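Local structure of putative streptothricin acetyltransferase (Bacillus anthracis, 3PP9) at residues Asp24-Asn29 with Asn143-Ala148; Tyr79-Leu82 with Ile87-Phe90; Val92-Lys95 with Ala101-Glu104. The protein probably acetylates the antibiotic streptothricin, using acetyl coenzyme A as acetyl donor, and so may confer resistance. All coordinates share one frame; numbering follows the deposited sequence.

Contact 1 (Asp24-Asn29 with Asn143-Ala148); sequences DSFIVN and NNNVAA. With ACO (acetyl coenzyme *a), chain D.
Phe26 and the side-chain amide of Asn145 stack face to face, with ring and amide planes only 8° apart. Asn145 ND2 lies 3.4 Å above the ring plane, displaced toward the rim, and its nearest ring atom is Phe26 CZ at 3.5 Å. Asn145 CG and OD1 continue over the same face, above CE2 and CD2. The ring is brought over the amide because CG of Phe26 stands between its backbone N and carbonyl carbon (chi1 59°). The amide is held flat from both ends. ND2 donates to O5P, an amide oxygen of the pantetheine arm of acetyl coenzyme A, at 3.0 Å and nearly straight (170°). OD1 accepts from Ala148 N at 3.2 Å, the donor well above the carbonyl plane; this is the capping bond of Asn145, the N-cap of helix 146-154. In the GNAT fold the pantetheine arm runs between two splayed parallel strands, here 101-108 and 136-142; Asn145 follows the second of them, so one side chain both caps the next helix and binds the cofactor. A potassium ion also lies about 3 Å from the Asn145 side chain. Further along, both methyls of Val28 rest against Asn144 O, CG1 at 3.5 Å from it, while Asn144 ND2 is bonded to Tyr53 OH on strand 43-56. Toward Ile27 and Asn29, both exposed, the segments part and water fills in. Water 1 accepts from Ala147 N and lies within bonding distance of Asn145 OD1, with Ile27 O a weak partner at most. Water 2 accepts from Asn29 N at 3.1 Å, and weakly from Val146 N, and lies within bonding distance of Asn144 O, at 2.7 Å.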
ATOM      1  N   ASP A  24      -3.393  23.691   3.152  1.00 20.03           N
ATOM      2  CA  ASP A  24      -2.987  22.385   3.686  1.00 21.08           C
ATOM      3  C   ASP A  24      -1.479  22.295   3.830  1.00 20.76           C
ATOM      4  O   ASP A  24      -0.943  21.201   4.028  1.00 20.03           O
ATOM      5  CB  ASP A  24      -3.500  21.165   2.870  1.00 22.15           C
ATOM      6  CG  ASP A  24      -2.802  20.990   1.514  1.00 27.21           C
ATOM      7  OD1 ASP A  24      -2.033  21.869   1.099  1.00 29.01           O
ATOM      8  OD2 ASP A  24      -3.029  19.935   0.855  1.00 29.93           O
ATOM      9  N   SER A  25      -0.783  23.424   3.740  1.00 20.95           N
ATOM     10  CA  SER A  25       0.660  23.397   3.898  1.00 20.53           C
ATOM     11  C   SER A  25       1.026  23.250   5.362  1.00 19.91           C
ATOM     12  O   SER A  25       0.254  23.594   6.265  1.00 19.56           O
ATOM     13  CB  SER A  25       1.327  24.653   3.310  1.00 21.66           C
ATOM     14  OG  SER A  25       1.029  25.836   4.042  1.00 23.60           O
ATOM     15  N   PHE A  26       2.233  22.739   5.589  1.00 19.50           N
ATOM     16  CA  PHE A  26       2.747  22.559   6.932  1.00 18.27           C
ATOM     17  C   PHE A  26       4.247  22.691   6.923  1.00 18.81           C
ATOM     18  O   PHE A  26       4.889  22.663   5.874  1.00 16.69           O
ATOM     19  CB  PHE A  26       2.313  21.226   7.536  1.00 18.63           C
ATOM     20  CG  PHE A  26       2.749  20.029   6.760  1.00 17.89           C
ATOM     21  CD1 PHE A  26       1.974  19.562   5.707  1.00 19.97           C
ATOM     22  CD2 PHE A  26       3.898  19.336   7.103  1.00 19.59           C
ATOM     23  CE1 PHE A  26       2.342  18.442   4.985  1.00 19.89           C
ATOM     24  CE2 PHE A  26       4.274  18.212   6.383  1.00 18.79           C
ATOM     25  CZ  PHE A  26       3.506  17.777   5.319  1.00 20.37           C
ATOM     26  N   ILE A  27       4.812  22.906   8.105  0.50 18.69           N
ATOM     27  CA  ILE A  27       6.249  23.070   8.260  0.50 19.29           C
ATOM     28  C   ILE A  27       6.890  21.778   8.730  0.50 18.22           C
ATOM     29  O   ILE A  27       6.515  21.243   9.772  0.50 19.66           O
ATOM     30  CB  ILE A  27       6.563  24.122   9.327  0.50 20.07           C
ATOM     31  CG1 ILE A  27       5.882  25.448   9.009  0.50 21.86           C
ATOM     32  CG2 ILE A  27       8.083  24.286   9.479  0.50 20.89           C
ATOM     33  CD1 ILE A  27       6.044  26.471  10.128  0.50 23.83           C
ATOM     34  N   VAL A  28       7.874  21.307   7.964  1.00 16.80           N
ATOM     35  CA  VAL A  28       8.632  20.117   8.266  1.00 15.45           C
ATOM     36  C   VAL A  28       9.762  20.664   9.136  1.00 16.01           C
ATOM     37  O   VAL A  28      10.517  21.520   8.684  1.00 15.87           O
ATOM     38  CB  VAL A  28       9.235  19.465   7.024  1.00 15.03           C
ATOM     39  CG1 VAL A  28      10.274  18.383   7.436  1.00 15.83           C
ATOM     40  CG2 VAL A  28       8.114  18.841   6.189  1.00 16.49           C
ATOM     41  N   ASN A  29       9.870  20.207  10.387  1.00 15.36           N
ATOM     42  CA  ASN A  29      10.945  20.662  11.271  1.00 16.99           C
ATOM     43  C   ASN A  29      11.717  19.528  11.908  1.00 16.66           C
ATOM     44  O   ASN A  29      12.695  19.763  12.629  1.00 17.73           O
ATOM     45  CB  ASN A  29      10.397  21.582  12.366  1.00 17.49           C
ATOM     46  CG  ASN A  29       9.293  20.950  13.180  1.00 19.82           C
ATOM     47  OD1 ASN A  29       8.974  19.764  13.040  1.00 26.02           O
ATOM     48  ND2 ASN A  29       8.648  21.766  14.016  1.00 24.22           N
ATOM     49  N   ASN A 143       7.512  10.141   7.240  1.00 16.35           N
ATOM     50  CA  ASN A 143       8.232  10.315   8.487  1.00 15.60           C
ATOM     51  C   ASN A 143       8.635  11.771   8.735  1.00 15.65           C
ATOM     52  O   ASN A 143       8.990  12.106   9.843  1.00 17.98           O
ATOM     53  CB  ASN A 143       9.452   9.401   8.608  1.00 16.52           C
ATOM     54  CG  ASN A 143      10.556   9.775   7.665  1.00 16.60           C
ATOM     55  OD1 ASN A 143      10.304  10.142   6.520  1.00 16.20           O
ATOM     56  ND2 ASN A 143      11.807   9.630   8.116  1.00 19.53           N
ATOM     57  N   ASN A 144       8.546  12.631   7.723  1.00 14.96           N
ATOM     58  CA  ASN A 144       8.855  14.032   7.934  1.00 15.61           C
ATOM     59  C   ASN A 144       7.645  14.861   8.339  1.00 15.34           C
ATOM     60  O   ASN A 144       7.784  16.077   8.473  1.00 17.22           O
ATOM     61  CB  ASN A 144       9.556  14.661   6.710  1.00 17.06           C
ATOM     62  CG  ASN A 144       8.690  14.712   5.479  1.00 20.94           C
ATOM     63  OD1 ASN A 144       7.590  14.175   5.449  1.00 22.08           O
ATOM     64  ND2 ASN A 144       9.187  15.394   4.436  1.00 27.14           N
ATOM     65  N   ASN A 145       6.473  14.239   8.519  1.00 13.20           N
ATOM     66  CA  ASN A 145       5.287  14.971   8.962  1.00 13.29           C
ATOM     67  C   ASN A 145       5.067  14.622  10.434  1.00 14.32           C
ATOM     68  O   ASN A 145       4.147  13.899  10.790  1.00 13.84           O
ATOM     69  CB  ASN A 145       4.083  14.621   8.101  1.00 13.14           C
ATOM     70  CG  ASN A 145       2.919  15.550   8.311  1.00 12.23           C
ATOM     71  OD1 ASN A 145       2.906  16.360   9.249  1.00 14.31           O
ATOM     72  ND2 ASN A 145       1.933  15.469   7.399  1.00 13.87           N
ATOM     73  N   VAL A 146       5.952  15.139  11.281  1.00 15.06           N
ATOM     74  CA  VAL A 146       5.897  14.869  12.714  1.00 16.07           C
ATOM     75  C   VAL A 146       4.605  15.409  13.338  1.00 16.13           C
ATOM     76  O   VAL A 146       4.018  14.752  14.204  1.00 16.82           O
ATOM     77  CB  VAL A 146       7.185  15.343  13.441  1.00 17.15           C
ATOM     78  CG1 VAL A 146       7.078  15.123  14.957  1.00 18.76           C
ATOM     79  CG2 VAL A 146       8.405  14.601  12.878  1.00 18.76           C
ATOM     80  N   ALA A 147       4.106  16.539  12.849  1.00 15.41           N
ATOM     81  CA  ALA A 147       2.863  17.107  13.384  1.00 15.93           C
ATOM     82  C   ALA A 147       1.742  16.091  13.218  1.00 15.50           C
ATOM     83  O   ALA A 147       0.992  15.820  14.153  1.00 15.78           O
ATOM     84  CB  ALA A 147       2.480  18.384  12.649  1.00 17.51           C
ATOM     85  N   ALA A 148       1.616  15.539  12.015  1.00 14.72           N
ATOM     86  CA  ALA A 148       0.579  14.540  11.731  1.00 14.00           C
ATOM     87  C   ALA A 148       0.796  13.268  12.554  1.00 14.14           C
ATOM     88  O   ALA A 148      -0.160  12.688  13.093  1.00 15.23           O
ATOM     89  CB  ALA A 148       0.548  14.205  10.249  1.00 14.86           C
TER
HETATM   90  N1A ACO D 185       2.356  18.553  17.295  1.00 29.02           N
HETATM   91  C2A ACO D 185       2.024  17.824  18.377  1.00 28.70           C
HETATM   92  N3A ACO D 185       0.761  17.476  18.667  1.00 30.20           N
HETATM   93  C4A ACO D 185      -0.251  17.863  17.848  1.00 29.28           C
HETATM   94  C5A ACO D 185       0.046  18.675  16.666  1.00 27.75           C
HETATM   95  C6A ACO D 185       1.443  19.024  16.421  1.00 26.25           C
HETATM   96  N6A ACO D 185       1.754  19.768  15.342  1.00 27.51           N
HETATM   97  N7A ACO D 185      -1.113  18.931  16.048  1.00 28.73           N
HETATM   98  C8A ACO D 185      -2.086  18.336  16.775  1.00 29.44           C
HETATM   99  N9A ACO D 185      -1.568  17.695  17.839  1.00 30.82           N
HETATM  100  C1B ACO D 185      -2.300  16.983  18.899  1.00 32.60           C
HETATM  101  C2B ACO D 185      -3.016  18.044  19.738  1.00 32.87           C
HETATM  102  O2B ACO D 185      -2.221  18.641  20.772  1.00 34.62           O
HETATM  103  C3B ACO D 185      -4.202  17.297  20.285  1.00 33.63           C
HETATM  104  O3B ACO D 185      -3.813  16.623  21.474  1.00 39.84           O
HETATM  105  P3B ACO D 185      -4.752  16.538  22.776  1.00 45.17           P
HETATM  106  O7A ACO D 185      -5.978  15.779  22.312  1.00 46.89           O
HETATM  107  O8A ACO D 185      -4.999  17.985  23.118  1.00 46.64           O
HETATM  108  O9A ACO D 185      -3.864  15.781  23.742  1.00 46.64           O
HETATM  109  C4B ACO D 185      -4.515  16.282  19.203  1.00 29.78           C
HETATM  110  O4B ACO D 185      -3.321  16.114  18.422  1.00 29.58           O
HETATM  111  C5B ACO D 185      -5.673  16.746  18.328  1.00 26.71           C
HETATM  112  O5B ACO D 185      -5.241  17.882  17.575  1.00 19.05           O
HETATM  113  P1A ACO D 185      -6.293  18.775  16.759  1.00 17.15           P
HETATM  114  O1A ACO D 185      -6.240  20.197  17.268  1.00 18.24           O
HETATM  115  O2A ACO D 185      -7.598  18.036  16.767  1.00 18.36           O
HETATM  116  O3A ACO D 185      -5.618  18.695  15.291  1.00 16.50           O
HETATM  117  P2A ACO D 185      -5.792  19.741  14.098  1.00 16.49           P
HETATM  118  O4A ACO D 185      -4.619  20.670  14.220  1.00 15.80           O
HETATM  119  O5A ACO D 185      -7.180  20.318  14.023  1.00 16.83           O
HETATM  120  O6A ACO D 185      -5.640  18.807  12.788  1.00 15.39           O
HETATM  121  CBP ACO D 185      -4.102  17.934  11.161  1.00 13.83           C
HETATM  122  CCP ACO D 185      -4.539  17.929  12.619  1.00 16.22           C
HETATM  123  CDP ACO D 185      -3.013  16.887  10.973  1.00 16.43           C
HETATM  124  CEP ACO D 185      -5.300  17.610  10.271  1.00 15.99           C
HETATM  125  CAP ACO D 185      -3.566  19.320  10.781  1.00 14.88           C
HETATM  126  OAP ACO D 185      -2.298  19.544  11.455  1.00 18.77           O
HETATM  127  C9P ACO D 185      -3.314  19.499   9.311  1.00 14.07           C
HETATM  128  O9P ACO D 185      -4.213  19.743   8.544  1.00 13.62           O
HETATM  129  N8P ACO D 185      -2.059  19.396   8.855  1.00 15.01           N
HETATM  130  C7P ACO D 185      -1.697  19.613   7.452  1.00 17.19           C
HETATM  131  C6P ACO D 185      -2.214  18.548   6.521  1.00 15.87           C
HETATM  132  C5P ACO D 185      -1.700  17.211   6.975  1.00 17.41           C
HETATM  133  O5P ACO D 185      -0.554  17.063   7.355  1.00 17.15           O
HETATM  134  N4P ACO D 185      -2.551  16.209   6.942  1.00 16.28           N
HETATM  135  C3P ACO D 185      -2.218  14.851   7.334  1.00 17.01           C
HETATM  136  C2P ACO D 185      -1.496  14.218   6.145  1.00 19.97           C
HETATM  137  S1P ACO D 185      -1.513  12.439   6.226  1.00 20.00           S
HETATM  138  C   ACO D 185      -3.072  12.063   5.695  1.00 20.28           C
HETATM  139  O   ACO D 185      -3.854  12.945   5.407  1.00 19.33           O
HETATM  140  CH3 ACO D 185      -3.473  10.632   5.602  1.00 19.76           C
HETATM  141  O   HOH W   1       5.084  18.159  10.431  1.00 14.58           O
HETATM  142  O   HOH W   2       8.056  17.658  10.700  1.00  7.94           O

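Contact 2 (Tyr79-Leu82 with Ile87-Phe90)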
ATOM      1  N   TYR A  79     -16.181  14.240   4.711  1.00 12.42           N
ATOM      2  CA  TYR A  79     -16.863  15.023   5.734  1.00 12.66           C
ATOM      3  C   TYR A  79     -16.165  16.363   5.773  1.00 13.32           C
ATOM      4  O   TYR A  79     -14.942  16.427   5.685  1.00 13.79           O
ATOM      5  CB  TYR A  79     -16.833  14.397   7.113  1.00 12.80           C
ATOM      6  CG  TYR A  79     -17.679  13.169   7.240  1.00 12.50           C
ATOM      7  CD1 TYR A  79     -19.038  13.272   7.473  1.00 14.66           C
ATOM      8  CD2 TYR A  79     -17.123  11.910   7.167  1.00 13.97           C
ATOM      9  CE1 TYR A  79     -19.837  12.141   7.585  1.00 14.49           C
ATOM     10  CE2 TYR A  79     -17.906  10.781   7.308  1.00 14.21           C
ATOM     11  CZ  TYR A  79     -19.252  10.903   7.516  1.00 15.73           C
ATOM     12  OH  TYR A  79     -20.036   9.762   7.655  1.00 19.47           O
ATOM     13  N   ILE A  80     -16.947  17.428   5.882  1.00 13.04           N
ATOM     14  CA  ILE A  80     -16.413  18.780   5.988  1.00 12.97           C
ATOM     15  C   ILE A  80     -16.674  19.366   7.369  1.00 14.00           C
ATOM     16  O   ILE A  80     -17.664  19.044   8.022  1.00 15.15           O
ATOM     17  CB  ILE A  80     -16.996  19.761   4.906  1.00 13.32           C
ATOM     18  CG1 ILE A  80     -18.540  19.775   4.901  1.00 14.47           C
ATOM     19  CG2 ILE A  80     -16.465  19.382   3.528  1.00 13.92           C
ATOM     20  CD1 ILE A  80     -19.204  20.788   3.923  1.00 14.53           C
ATOM     21  N   ALA A  81     -15.763  20.224   7.813  1.00 13.88           N
ATOM     22  CA  ALA A  81     -15.879  20.934   9.062  1.00 14.47           C
ATOM     23  C   ALA A  81     -16.286  22.372   8.738  1.00 15.56           C
ATOM     24  O   ALA A  81     -15.572  23.085   8.020  1.00 16.54           O
ATOM     25  CB  ALA A  81     -14.533  20.934   9.796  1.00 15.03           C
ATOM     26  N   LEU A  82     -17.409  22.814   9.293  1.00 15.97           N
ATOM     27  CA  LEU A  82     -17.937  24.148   9.076  1.00 17.59           C
ATOM     28  C   LEU A  82     -17.905  24.974  10.349  1.00 18.91           C
ATOM     29  O   LEU A  82     -18.408  24.546  11.389  1.00 19.63           O
ATOM     30  CB  LEU A  82     -19.402  24.045   8.612  1.00 18.30           C
ATOM     31  CG  LEU A  82     -19.558  23.487   7.201  1.00 19.94           C
ATOM     32  CD1 LEU A  82     -20.920  22.812   7.038  1.00 23.51           C
ATOM     33  CD2 LEU A  82     -19.348  24.608   6.202  1.00 22.64           C
ATOM     34  N   ILE A  87     -16.097  26.468   5.256  1.00 20.60           N
ATOM     35  CA  ILE A  87     -15.466  25.169   5.366  1.00 18.88           C
ATOM     36  C   ILE A  87     -14.015  25.440   5.812  1.00 18.90           C
ATOM     37  O   ILE A  87     -13.264  26.148   5.131  1.00 21.32           O
ATOM     38  CB  ILE A  87     -15.485  24.418   4.029  1.00 18.43           C
ATOM     39  CG1 ILE A  87     -16.929  24.112   3.628  1.00 20.92           C
ATOM     40  CG2 ILE A  87     -14.620  23.122   4.111  1.00 17.66           C
ATOM     41  CD1 ILE A  87     -17.095  23.589   2.196  1.00 22.76           C
ATOM     42  N   ILE A  88     -13.638  24.902   6.972  1.00 16.71           N
ATOM     43  CA  ILE A  88     -12.286  25.095   7.525  1.00 16.58           C
ATOM     44  C   ILE A  88     -11.456  23.806   7.598  1.00 16.39           C
ATOM     45  O   ILE A  88     -10.319  23.812   8.080  1.00 16.48           O
ATOM     46  CB  ILE A  88     -12.327  25.757   8.914  1.00 16.66           C
ATOM     47  CG1 ILE A  88     -12.967  24.824   9.957  1.00 17.16           C
ATOM     48  CG2 ILE A  88     -13.029  27.116   8.817  1.00 17.77           C
ATOM     49  CD1 ILE A  88     -12.801  25.293  11.424  1.00 20.63           C
ATOM     50  N   GLY A  89     -12.036  22.696   7.161  1.00 15.59           N
ATOM     51  CA  GLY A  89     -11.309  21.431   7.184  1.00 14.53           C
ATOM     52  C   GLY A  89     -12.149  20.318   6.589  1.00 13.96           C
ATOM     53  O   GLY A  89     -13.333  20.510   6.355  1.00 14.38           O
ATOM     54  N   PHE A  90     -11.526  19.184   6.298  1.00 14.17           N
ATOM     55  CA  PHE A  90     -12.246  18.073   5.714  1.00 12.92           C
ATOM     56  C   PHE A  90     -11.449  16.782   5.887  1.00 12.92           C
ATOM     57  O   PHE A  90     -10.265  16.800   6.226  1.00 12.07           O
ATOM     58  CB  PHE A  90     -12.546  18.334   4.226  1.00 14.54           C
ATOM     59  CG  PHE A  90     -11.325  18.503   3.384  1.00 15.58           C
ATOM     60  CD1 PHE A  90     -10.796  19.757   3.145  1.00 16.21           C
ATOM     61  CD2 PHE A  90     -10.682  17.412   2.852  1.00 17.22           C
ATOM     62  CE1 PHE A  90      -9.650  19.908   2.372  1.00 19.04           C
ATOM     63  CE2 PHE A  90      -9.532  17.561   2.072  1.00 17.68           C
ATOM     64  CZ  PHE A  90      -9.011  18.809   1.855  1.00 19.16           C
TER
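Leu82 sets its CD2 methyl 3.6 Å from Ile87 CG1, and CD1 of Ile80 meets CD1 of the same Ile87 at 3.9 Å, so Ile87 is touched by both 79-82 side chains on its face, Ile80 and Leu82. On that face Ile80 also turns its CG2 toward Phe90 CB, the two side chains crossing at about a right angle. Within these two segments both backbone hydrogen bonds fall to Ala81: its N donates to Gly89 O at 2.8 Å (172°), and its O accepts from Ile88 N at 2.9 Å. The non-hydrogen-bonded pairs are Leu82 with Ile87 and Ile80 with Phe90, two residues apart on one strand but three on the other. That mismatch is a beta bulge, with Ile88 and Gly89 both facing Ala81. Farther out, strand 7-10 bonds to Ile80 and Leu82 on one flank, strand 101-108 to Phe90 on the other, and Val117 of helix 117-131 packs on Ala81 and Ile88. Side-chain cohesion here is purely apolar, polar linkage is left to the backbone, and Gly89 N, within the bulge, is buried with no partner, consistent with the bulge having shifted it out of bonding register.

Contact 3 (Val92-Lys95 with Ala101-Glu104)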
ATOM      1  N   VAL A  92     -11.184  12.827   3.931  1.00 11.78           N
ATOM      2  CA  VAL A  92     -11.500  12.006   2.764  1.00 12.62           C
ATOM      3  C   VAL A  92     -11.281  10.545   3.156  1.00 12.26           C
ATOM      4  O   VAL A  92     -10.189  10.155   3.564  1.00 12.76           O
ATOM      5  CB  VAL A  92     -10.591  12.370   1.573  1.00 12.30           C
ATOM      6  CG1 VAL A  92     -11.011  11.619   0.311  1.00 14.22           C
ATOM      7  CG2 VAL A  92     -10.609  13.904   1.285  1.00 14.73           C
ATOM      8  N   LEU A  93     -12.318   9.731   3.009  1.00 12.10           N
ATOM      9  CA  LEU A  93     -12.263   8.340   3.414  1.00 12.46           C
ATOM     10  C   LEU A  93     -12.712   7.349   2.347  1.00 13.45           C
ATOM     11  O   LEU A  93     -13.573   7.663   1.531  1.00 14.28           O
ATOM     12  CB  LEU A  93     -13.281   8.175   4.560  1.00 13.31           C
ATOM     13  CG  LEU A  93     -13.044   9.042   5.788  1.00 12.98           C
ATOM     14  CD1 LEU A  93     -14.239   9.024   6.717  1.00 14.69           C
ATOM     15  CD2 LEU A  93     -11.802   8.609   6.516  1.00 15.63           C
ATOM     16  N   LYS A  94     -12.125   6.157   2.370  0.50 14.14           N
ATOM     17  CA  LYS A  94     -12.537   5.082   1.469  0.50 15.23           C
ATOM     18  C   LYS A  94     -12.475   3.795   2.280  0.50 15.62           C
ATOM     19  O   LYS A  94     -11.953   3.776   3.404  0.50 15.11           O
ATOM     20  CB  LYS A  94     -11.609   4.889   0.276  0.50 15.98           C
ATOM     21  CG  LYS A  94     -10.281   4.287   0.615  0.50 18.43           C
ATOM     22  CD  LYS A  94      -9.515   3.874  -0.638  0.50 20.79           C
ATOM     23  CE  LYS A  94      -8.178   3.239  -0.273  0.50 21.95           C
ATOM     24  NZ  LYS A  94      -7.402   2.829  -1.480  0.50 25.09           N
ATOM     25  N   LYS A  95     -13.086   2.742   1.751  1.00 16.69           N
ATOM     26  CA  LYS A  95     -12.988   1.427   2.379  1.00 17.18           C
ATOM     27  C   LYS A  95     -11.847   0.734   1.657  1.00 18.54           C
ATOM     28  O   LYS A  95     -11.848   0.645   0.430  1.00 21.24           O
ATOM     29  CB  LYS A  95     -14.283   0.647   2.236  1.00 18.26           C
ATOM     30  CG  LYS A  95     -14.231  -0.695   2.918  1.00 20.00           C
ATOM     31  CD  LYS A  95     -15.548  -1.400   2.717  1.00 23.33           C
ATOM     32  CE  LYS A  95     -15.592  -2.736   3.396  1.00 28.74           C
ATOM     33  NZ  LYS A  95     -16.941  -3.354   3.197  1.00 32.05           N
ATOM     34  N   ALA A 101     -11.334   1.402   7.204  1.00 15.60           N
ATOM     35  CA  ALA A 101     -11.578   2.710   6.631  1.00 14.69           C
ATOM     36  C   ALA A 101     -10.153   3.236   6.421  1.00 15.51           C
ATOM     37  O   ALA A 101      -9.273   2.984   7.249  1.00 16.80           O
ATOM     38  CB  ALA A 101     -12.318   3.583   7.589  1.00 14.72           C
ATOM     39  N   TYR A 102      -9.936   3.945   5.326  1.00 14.43           N
ATOM     40  CA  TYR A 102      -8.626   4.488   4.970  1.00 13.36           C
ATOM     41  C   TYR A 102      -8.757   5.994   4.772  1.00 13.26           C
ATOM     42  O   TYR A 102      -9.585   6.467   3.989  1.00 13.44           O
ATOM     43  CB  TYR A 102      -8.160   3.817   3.664  1.00 14.48           C
ATOM     44  CG  TYR A 102      -6.768   4.160   3.221  1.00 14.88           C
ATOM     45  CD1 TYR A 102      -6.515   5.313   2.490  1.00 18.68           C
ATOM     46  CD2 TYR A 102      -5.711   3.312   3.498  1.00 19.71           C
ATOM     47  CE1 TYR A 102      -5.236   5.627   2.064  1.00 19.21           C
ATOM     48  CE2 TYR A 102      -4.419   3.642   3.095  1.00 21.15           C
ATOM     49  CZ  TYR A 102      -4.198   4.795   2.384  1.00 22.68           C
ATOM     50  OH  TYR A 102      -2.919   5.110   1.971  1.00 27.21           O
ATOM     51  N   ILE A 103      -7.923   6.746   5.483  1.00 12.94           N
ATOM     52  CA  ILE A 103      -7.939   8.196   5.365  1.00 12.63           C
ATOM     53  C   ILE A 103      -7.011   8.598   4.230  1.00 13.88           C
ATOM     54  O   ILE A 103      -5.794   8.498   4.342  1.00 14.93           O
ATOM     55  CB  ILE A 103      -7.472   8.887   6.652  1.00 12.99           C
ATOM     56  CG1 ILE A 103      -8.315   8.467   7.856  1.00 15.98           C
ATOM     57  CG2 ILE A 103      -7.484  10.421   6.423  1.00 13.80           C
ATOM     58  CD1 ILE A 103      -7.803   9.025   9.201  1.00 16.46           C
ATOM     59  N   GLU A 104      -7.600   9.057   3.136  1.00 14.01           N
ATOM     60  CA  GLU A 104      -6.850   9.502   1.981  1.00 14.77           C
ATOM     61  C   GLU A 104      -6.236  10.868   2.232  1.00 15.13           C
ATOM     62  O   GLU A 104      -5.151  11.161   1.710  1.00 16.12           O
ATOM     63  CB  GLU A 104      -7.764   9.603   0.775  1.00 16.55           C
ATOM     64  CG  GLU A 104      -8.278   8.268   0.274  1.00 20.22           C
ATOM     65  CD  GLU A 104      -7.245   7.450  -0.462  1.00 27.42           C
ATOM     66  OE1 GLU A 104      -6.132   7.940  -0.736  1.00 31.04           O
ATOM     67  OE2 GLU A 104      -7.557   6.296  -0.786  1.00 34.96           O
TER
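Val92-Lys95 and Ala101-Glu104 form an antiparallel beta hairpin pairing in the middle of the mixed GNAT sheet, strands 86-95 and 101-108 lying next to each other with short-segment axes 4.6 Å apart. Lys94 and Tyr102 make the hydrogen-bonded pair: Lys94 N donates to Tyr102 O at 3.0 Å, in the carbonyl plane, and Tyr102 N returns a bond to Lys94 O at 2.8 Å. A third bond, Glu104 N to Val92 O at 2.8 Å, closes the end where the chain turns its corner. The sheet's two faces differ. On one, Lys94 runs alongside Tyr102, its CG 3.7 Å from Tyr102 CB; stretched out from CG, the chain sets NZ over the ring face, 5.0 Å from its centroid and 17° off the normal, a cation-pi contact at long range. Glu104 is bent at chi2 (-74°), and its OE2 lies alongside the Lys94 chain, nearest CD and CE, and 3.5 Å from Lys94 NZ, a long salt bridge. Since Lys94 was deposited in two conformers, these two contacts are established for the one described. The other face is apolar and covered by helix 117-131, where Leu93 meets Ala125 and Trp128 and Ile103 meets Ile122. Ile103 also belongs to the acetyl coenzyme A pocket. On this apolar face the Leu93 and Ile103 side chains run parallel, CD2 of Leu93 3.7 Å from CG1 of Ile103.

How the contacts relate
Contacts 2 and 3 share strand 86-95 and lie in one sheet, meeting where Tyr79 CD2 packs on Leu93 CD1 at 4.1 Å; contact 1 touches neither and joins the separate two-stranded sheet to the start of helix 146-154. Contacts 1 and 2 are buried, whereas contact 3 is only partly so, and it alone carries charged side chains across the strands. Direct backbone bonds join the strands in contacts 2 and 3, while contact 1 relies on packing and bridging waters. Contacts 1 and 3 both supply pocket residues for acetyl coenzyme A, from opposite sides of the chain's centre, with centres about 20 Å apart.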